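Local coordinates for chemotaxis signal transduction protein (Thermoanaerobacter tengcongensis, PDB 2QDL) that serves as a CheW scaffolding protein of bacterial chemotaxis, probably coupling the histidine kinase CheA to chemoreceptors, at residues I60-I72 against I137-G149. Residues are numbered along the deposited sequence; the frame is centred on the assembly and turned at random.
Sequences IIPVIDLKKRFGI and IIIKLHFLFEVNG
Leu144 O is gripped twice by the guanidinium of Arg69. The bond from Arg69 NE to Leu144 O is short, 2.6 Å, and bends to 145° at the hydrogen; the donor is tilted from the carbonyl plane. A weak bond from Arg69 NH2 reaches the same oxygen. Arg69 NH2 also donates to Glu146 O at 2.9 Å. That oxygen lies in the guanidinium plane, but NH2 stands well above the Glu146 carbonyl plane. A further weak bond runs from NH2 to Phe143 O, which also accepts from Glu146 N across a type I turn. One arginine thus ties together three carbonyls of the turns that follow strand 134-139. Its chain leaves the helix extended, then bends at chi2 (52°) to reach them. Phe49 makes a cation-pi contact with the same group. A leucine at Arg69 would probably leave the oxygens of Leu144 and Glu146 without these donors and let the turn shift.

The CheW-like domain is a beta-barrel fold, in this family two small barrels packed together. Here strand 59-65 and helix 66-70 pack on the end of strand 134-139 and the turns leading to strand 146-147. Apolar side chains make the rest of the contact. Phe70 presents its ring edge to two of them: Phe70 CE1 meets Leu144 CD2 at 3.7 Å, and Phe70 CE2 meets Ile139 CD1 at 3.8 Å. Leu66 CD1 comes tip to tip with Ile139 CD1, 4.0 Å away. On the strand, Ile64 CG1 is anti to the backbone N (chi1 176°), which carries CD1 to within 3.4 Å of Leu144 O. The Phe145 ring reaches back to the strand. Phe145 CE1 touches Pro62 CB at 3.9 Å, and Phe145 CZ lies 4.1 Å from Ile64 CB. Ala93 and Ile50 also touch Phe145.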
loop_
_atom_site.group_PDB
_atom_site.type_symbol
_atom_site.label_atom_id
_atom_site.label_comp_id
_atom_site.label_asym_id
_atom_site.label_seq_id
_atom_site.Cartn_x
_atom_site.Cartn_y
_atom_site.Cartn_z
ATOM N N ILE A 60 -7.997 -16.720 3.400
ATOM C CA ILE A 60 -8.865 -15.557 3.340
ATOM C C ILE A 60 -8.012 -14.298 3.516
ATOM O O ILE A 60 -7.366 -14.125 4.544
ATOM C CB ILE A 60 -9.959 -15.593 4.464
ATOM C CG1 ILE A 60 -11.041 -16.626 4.164
ATOM C CG2 ILE A 60 -10.597 -14.210 4.660
ATOM C CD1 ILE A 60 -11.646 -16.488 2.745
ATOM N N ILE A 61 -8.034 -13.416 2.515
ATOM C CA ILE A 61 -7.265 -12.172 2.589
ATOM C C ILE A 61 -8.178 -10.967 2.374
ATOM O O ILE A 61 -8.724 -10.787 1.274
ATOM C CB ILE A 61 -6.049 -12.144 1.584
ATOM C CG1 ILE A 61 -5.074 -13.302 1.902
ATOM C CG2 ILE A 61 -5.352 -10.756 1.621
ATOM C CD1 ILE A 61 -3.771 -13.267 1.128
ATOM N N PRO A 62 -8.329 -10.126 3.421
ATOM C CA PRO A 62 -9.117 -8.913 3.255
ATOM C C PRO A 62 -8.405 -7.868 2.376
ATOM O O PRO A 62 -7.219 -7.623 2.542
ATOM C CB PRO A 62 -9.306 -8.415 4.699
ATOM C CG PRO A 62 -8.120 -8.898 5.407
ATOM C CD PRO A 62 -7.796 -10.249 4.799
ATOM N N VAL A 63 -9.160 -7.268 1.463
ATOM C CA VAL A 63 -8.644 -6.324 0.492
ATOM C C VAL A 63 -9.240 -4.937 0.713
ATOM O O VAL A 63 -10.430 -4.770 0.792
ATOM C CB VAL A 63 -8.914 -6.765 -0.958
ATOM C CG1 VAL A 63 -8.192 -5.823 -1.927
ATOM C CG2 VAL A 63 -8.463 -8.201 -1.164
ATOM N N ILE A 64 -8.362 -3.949 0.840
ATOM C CA ILE A 64 -8.771 -2.563 1.015
ATOM C C ILE A 64 -8.604 -1.816 -0.310
ATOM O O ILE A 64 -7.622 -2.014 -1.055
ATOM C CB ILE A 64 -7.953 -1.885 2.170
ATOM C CG1 ILE A 64 -8.282 -0.408 2.318
ATOM C CG2 ILE A 64 -6.482 -1.953 1.906
ATOM C CD1 ILE A 64 -7.931 0.120 3.705
ATOM N N ASP A 65 -9.590 -0.970 -0.592
ATOM C CA ASP A 65 -9.508 -0.008 -1.659
ATOM C C ASP A 65 -8.922 1.246 -1.035
ATOM O O ASP A 65 -9.585 1.902 -0.230
ATOM C CB ASP A 65 -10.892 0.225 -2.321
ATOM C CG ASP A 65 -10.828 1.258 -3.478
ATOM O OD1 ASP A 65 -10.189 2.323 -3.302
ATOM O OD2 ASP A 65 -11.430 1.030 -4.535
ATOM N N LEU A 66 -7.653 1.536 -1.360
ATOM C CA LEU A 66 -6.912 2.695 -0.808
ATOM C C LEU A 66 -7.521 4.048 -1.163
ATOM O O LEU A 66 -7.474 4.974 -0.358
ATOM C CB LEU A 66 -5.428 2.668 -1.235
ATOM C CG LEU A 66 -4.594 1.461 -0.791
ATOM C CD1 LEU A 66 -3.167 1.569 -1.338
ATOM C CD2 LEU A 66 -4.577 1.321 0.752
ATOM N N LYS A 67 -8.076 4.181 -2.363
ATOM C CA LYS A 67 -8.739 5.433 -2.768
ATOM C C LYS A 67 -9.915 5.748 -1.866
ATOM O O LYS A 67 -10.084 6.902 -1.470
ATOM C CB LYS A 67 -9.203 5.378 -4.210
ATOM C CG LYS A 67 -8.072 5.291 -5.242
ATOM C CD LYS A 67 -8.678 5.045 -6.607
ATOM C CE LYS A 67 -7.670 4.401 -7.521
ATOM N NZ LYS A 67 -8.274 3.919 -8.796
ATOM N N LYS A 68 -10.686 4.714 -1.502
ATOM C CA LYS A 68 -11.814 4.863 -0.585
ATOM C C LYS A 68 -11.336 5.104 0.849
ATOM O O LYS A 68 -11.930 5.904 1.599
ATOM C CB LYS A 68 -12.709 3.630 -0.637
ATOM C CG LYS A 68 -13.272 3.354 -1.991
ATOM C CD LYS A 68 -14.262 2.168 -1.943
ATOM C CE LYS A 68 -14.701 1.822 -3.333
ATOM N NZ LYS A 68 -15.608 0.678 -3.291
ATOM N N ARG A 69 -10.246 4.445 1.219
ATOM C CA ARG A 69 -9.624 4.683 2.522
ATOM C C ARG A 69 -9.050 6.106 2.660
ATOM O O ARG A 69 -9.214 6.745 3.711
ATOM C CB ARG A 69 -8.534 3.627 2.784
ATOM C CG ARG A 69 -7.957 3.644 4.169
ATOM C CD ARG A 69 -9.092 3.597 5.217
ATOM N NE ARG A 69 -8.700 3.041 6.511
ATOM C CZ ARG A 69 -9.263 3.399 7.661
ATOM N NH1 ARG A 69 -10.229 4.300 7.673
ATOM N NH2 ARG A 69 -8.876 2.851 8.795
ATOM N N PHE A 70 -8.383 6.592 1.602
ATOM C CA PHE A 70 -7.730 7.903 1.620
ATOM C C PHE A 70 -8.621 9.076 1.146
ATOM O O PHE A 70 -8.347 10.213 1.458
ATOM C CB PHE A 70 -6.440 7.872 0.775
ATOM C CG PHE A 70 -5.434 6.834 1.198
ATOM C CD1 PHE A 70 -5.432 6.308 2.489
ATOM C CD2 PHE A 70 -4.478 6.380 0.292
ATOM C CE1 PHE A 70 -4.510 5.376 2.857
ATOM C CE2 PHE A 70 -3.552 5.426 0.666
ATOM C CZ PHE A 70 -3.554 4.935 1.968
ATOM N N GLY A 71 -9.660 8.783 0.366
ATOM C CA GLY A 71 -10.536 9.801 -0.235
ATOM C C GLY A 71 -9.992 10.345 -1.543
ATOM O O GLY A 71 -10.123 11.517 -1.837
ATOM N N ILE A 72 -9.381 9.477 -2.329
ATOM C CA ILE A 72 -8.829 9.837 -3.641
ATOM C C ILE A 72 -9.913 9.638 -4.693
ATOM O O ILE A 72 -10.792 8.771 -4.529
ATOM C CB ILE A 72 -7.526 8.993 -3.970
ATOM C CG1 ILE A 72 -6.417 9.297 -2.927
ATOM C CG2 ILE A 72 -7.032 9.245 -5.421
ATOM C CD1 ILE A 72 -5.224 8.364 -3.001
ATOM N N ILE A 137 4.567 9.536 -1.599
ATOM C CA ILE A 137 4.202 9.218 -0.237
ATOM C C ILE A 137 4.388 7.748 -0.016
ATOM O O ILE A 137 3.832 6.932 -0.740
ATOM C CB ILE A 137 2.739 9.623 0.088
ATOM C CG1 ILE A 137 2.679 11.138 0.278
ATOM C CG2 ILE A 137 2.228 8.882 1.329
ATOM C CD1 ILE A 137 1.348 11.709 0.146
ATOM N N ILE A 138 5.205 7.428 0.983
ATOM C CA ILE A 138 5.394 6.086 1.423
ATOM C C ILE A 138 4.286 5.822 2.434
ATOM O O ILE A 138 4.168 6.518 3.476
ATOM C CB ILE A 138 6.816 5.858 2.032
ATOM C CG1 ILE A 138 7.886 6.151 0.977
ATOM C CG2 ILE A 138 6.927 4.420 2.532
ATOM C CD1 ILE A 138 9.265 6.048 1.508
ATOM N N ILE A 139 3.472 4.827 2.125
ATOM C CA ILE A 139 2.303 4.513 2.933
ATOM C C ILE A 139 2.687 3.759 4.205
ATOM O O ILE A 139 3.561 2.890 4.181
ATOM C CB ILE A 139 1.271 3.697 2.105
ATOM C CG1 ILE A 139 0.607 4.617 1.059
ATOM C CG2 ILE A 139 0.252 2.915 3.042
ATOM C CD1 ILE A 139 -0.146 3.847 -0.031
ATOM N N LYS A 140 2.051 4.115 5.311
ATOM C CA LYS A 140 2.198 3.391 6.565
ATOM C C LYS A 140 1.061 2.407 6.630
ATOM O O LYS A 140 -0.113 2.787 6.524
ATOM C CB LYS A 140 2.144 4.367 7.762
ATOM C CG LYS A 140 2.115 3.723 9.131
ATOM C CD LYS A 140 2.016 4.750 10.279
ATOM C CE LYS A 140 3.349 5.486 10.495
ATOM N NZ LYS A 140 3.324 6.547 11.601
ATOM N N LEU A 141 1.409 1.131 6.787
ATOM C CA LEU A 141 0.432 0.050 6.767
ATOM C C LEU A 141 -0.312 -0.153 8.077
ATOM O O LEU A 141 -1.408 -0.708 8.073
ATOM C CB LEU A 141 1.115 -1.271 6.412
ATOM C CG LEU A 141 1.891 -1.328 5.086
ATOM C CD1 LEU A 141 2.641 -2.631 4.981
ATOM C CD2 LEU A 141 0.985 -1.064 3.878
ATOM N N HIS A 142 0.292 0.248 9.194
ATOM C CA HIS A 142 -0.217 -0.059 10.530
ATOM C C HIS A 142 -1.748 0.062 10.726
ATOM O O HIS A 142 -2.400 -0.904 11.138
ATOM C CB HIS A 142 0.514 0.811 11.566
ATOM C CG HIS A 142 0.346 0.342 12.975
ATOM N ND1 HIS A 142 1.085 0.846 14.022
ATOM C CD2 HIS A 142 -0.459 -0.610 13.509
ATOM C CE1 HIS A 142 0.728 0.236 15.139
ATOM N NE2 HIS A 142 -0.210 -0.646 14.853
ATOM N N PHE A 143 -2.303 1.242 10.448
ATOM C CA PHE A 143 -3.698 1.530 10.756
ATOM C C PHE A 143 -4.695 1.456 9.595
ATOM O O PHE A 143 -5.841 1.909 9.740
ATOM C CB PHE A 143 -3.805 2.909 11.410
ATOM C CG PHE A 143 -2.810 3.123 12.539
ATOM C CD1 PHE A 143 -2.873 2.352 13.701
ATOM C CD2 PHE A 143 -1.798 4.077 12.415
ATOM C CE1 PHE A 143 -1.948 2.544 14.743
ATOM C CE2 PHE A 143 -0.846 4.280 13.448
ATOM C CZ PHE A 143 -0.927 3.512 14.613
ATOM N N LEU A 144 -4.279 0.901 8.459
ATOM C CA LEU A 144 -5.143 0.858 7.282
ATOM C C LEU A 144 -6.526 0.247 7.559
ATOM O O LEU A 144 -7.530 0.720 7.022
ATOM C CB LEU A 144 -4.462 0.184 6.077
ATOM C CG LEU A 144 -3.329 0.989 5.417
ATOM C CD1 LEU A 144 -2.625 0.109 4.330
ATOM C CD2 LEU A 144 -3.866 2.309 4.835
ATOM N N PHE A 145 -6.567 -0.747 8.445
ATOM C CA PHE A 145 -7.792 -1.483 8.757
ATOM C C PHE A 145 -8.468 -1.037 10.057
ATOM O O PHE A 145 -9.526 -1.558 10.407
ATOM C CB PHE A 145 -7.499 -3.003 8.832
ATOM C CG PHE A 145 -7.304 -3.633 7.491
ATOM C CD1 PHE A 145 -8.385 -4.185 6.805
ATOM C CD2 PHE A 145 -6.043 -3.632 6.883
ATOM C CE1 PHE A 145 -8.216 -4.741 5.551
ATOM C CE2 PHE A 145 -5.859 -4.172 5.628
ATOM C CZ PHE A 145 -6.937 -4.739 4.955
ATOM N N GLU A 146 -7.856 -0.102 10.777
ATOM C CA GLU A 146 -8.368 0.296 12.077
ATOM C C GLU A 146 -9.508 1.308 11.970
ATOM O O GLU A 146 -9.293 2.467 11.615
ATOM C CB GLU A 146 -7.256 0.795 13.014
ATOM C CG GLU A 146 -7.522 0.382 14.482
ATOM C CD GLU A 146 -6.569 1.012 15.477
ATOM O OE1 GLU A 146 -5.340 0.814 15.345
ATOM O OE2 GLU A 146 -7.051 1.700 16.408
ATOM N N VAL A 147 -10.710 0.825 12.278
ATOM C CA VAL A 147 -11.957 1.589 12.256
ATOM C C VAL A 147 -12.331 1.942 13.696
ATOM O O VAL A 147 -12.648 1.050 14.499
ATOM C CB VAL A 147 -13.111 0.752 11.644
ATOM C CG1 VAL A 147 -14.402 1.540 11.626
ATOM C CG2 VAL A 147 -12.758 0.274 10.245
ATOM N N ASN A 148 -12.305 3.239 14.025
ATOM C CA ASN A 148 -12.424 3.676 15.434
ATOM C C ASN A 148 -11.298 2.925 16.187
ATOM O O ASN A 148 -10.152 2.895 15.716
ATOM C CB ASN A 148 -13.824 3.338 16.004
ATOM N N GLY A 149 -11.608 2.319 17.348
ATOM C CA GLY A 149 -10.538 1.625 18.074
ATOM C C GLY A 149 -10.260 0.207 17.593
ATOM O O GLY A 149 -9.332 -0.444 18.077
#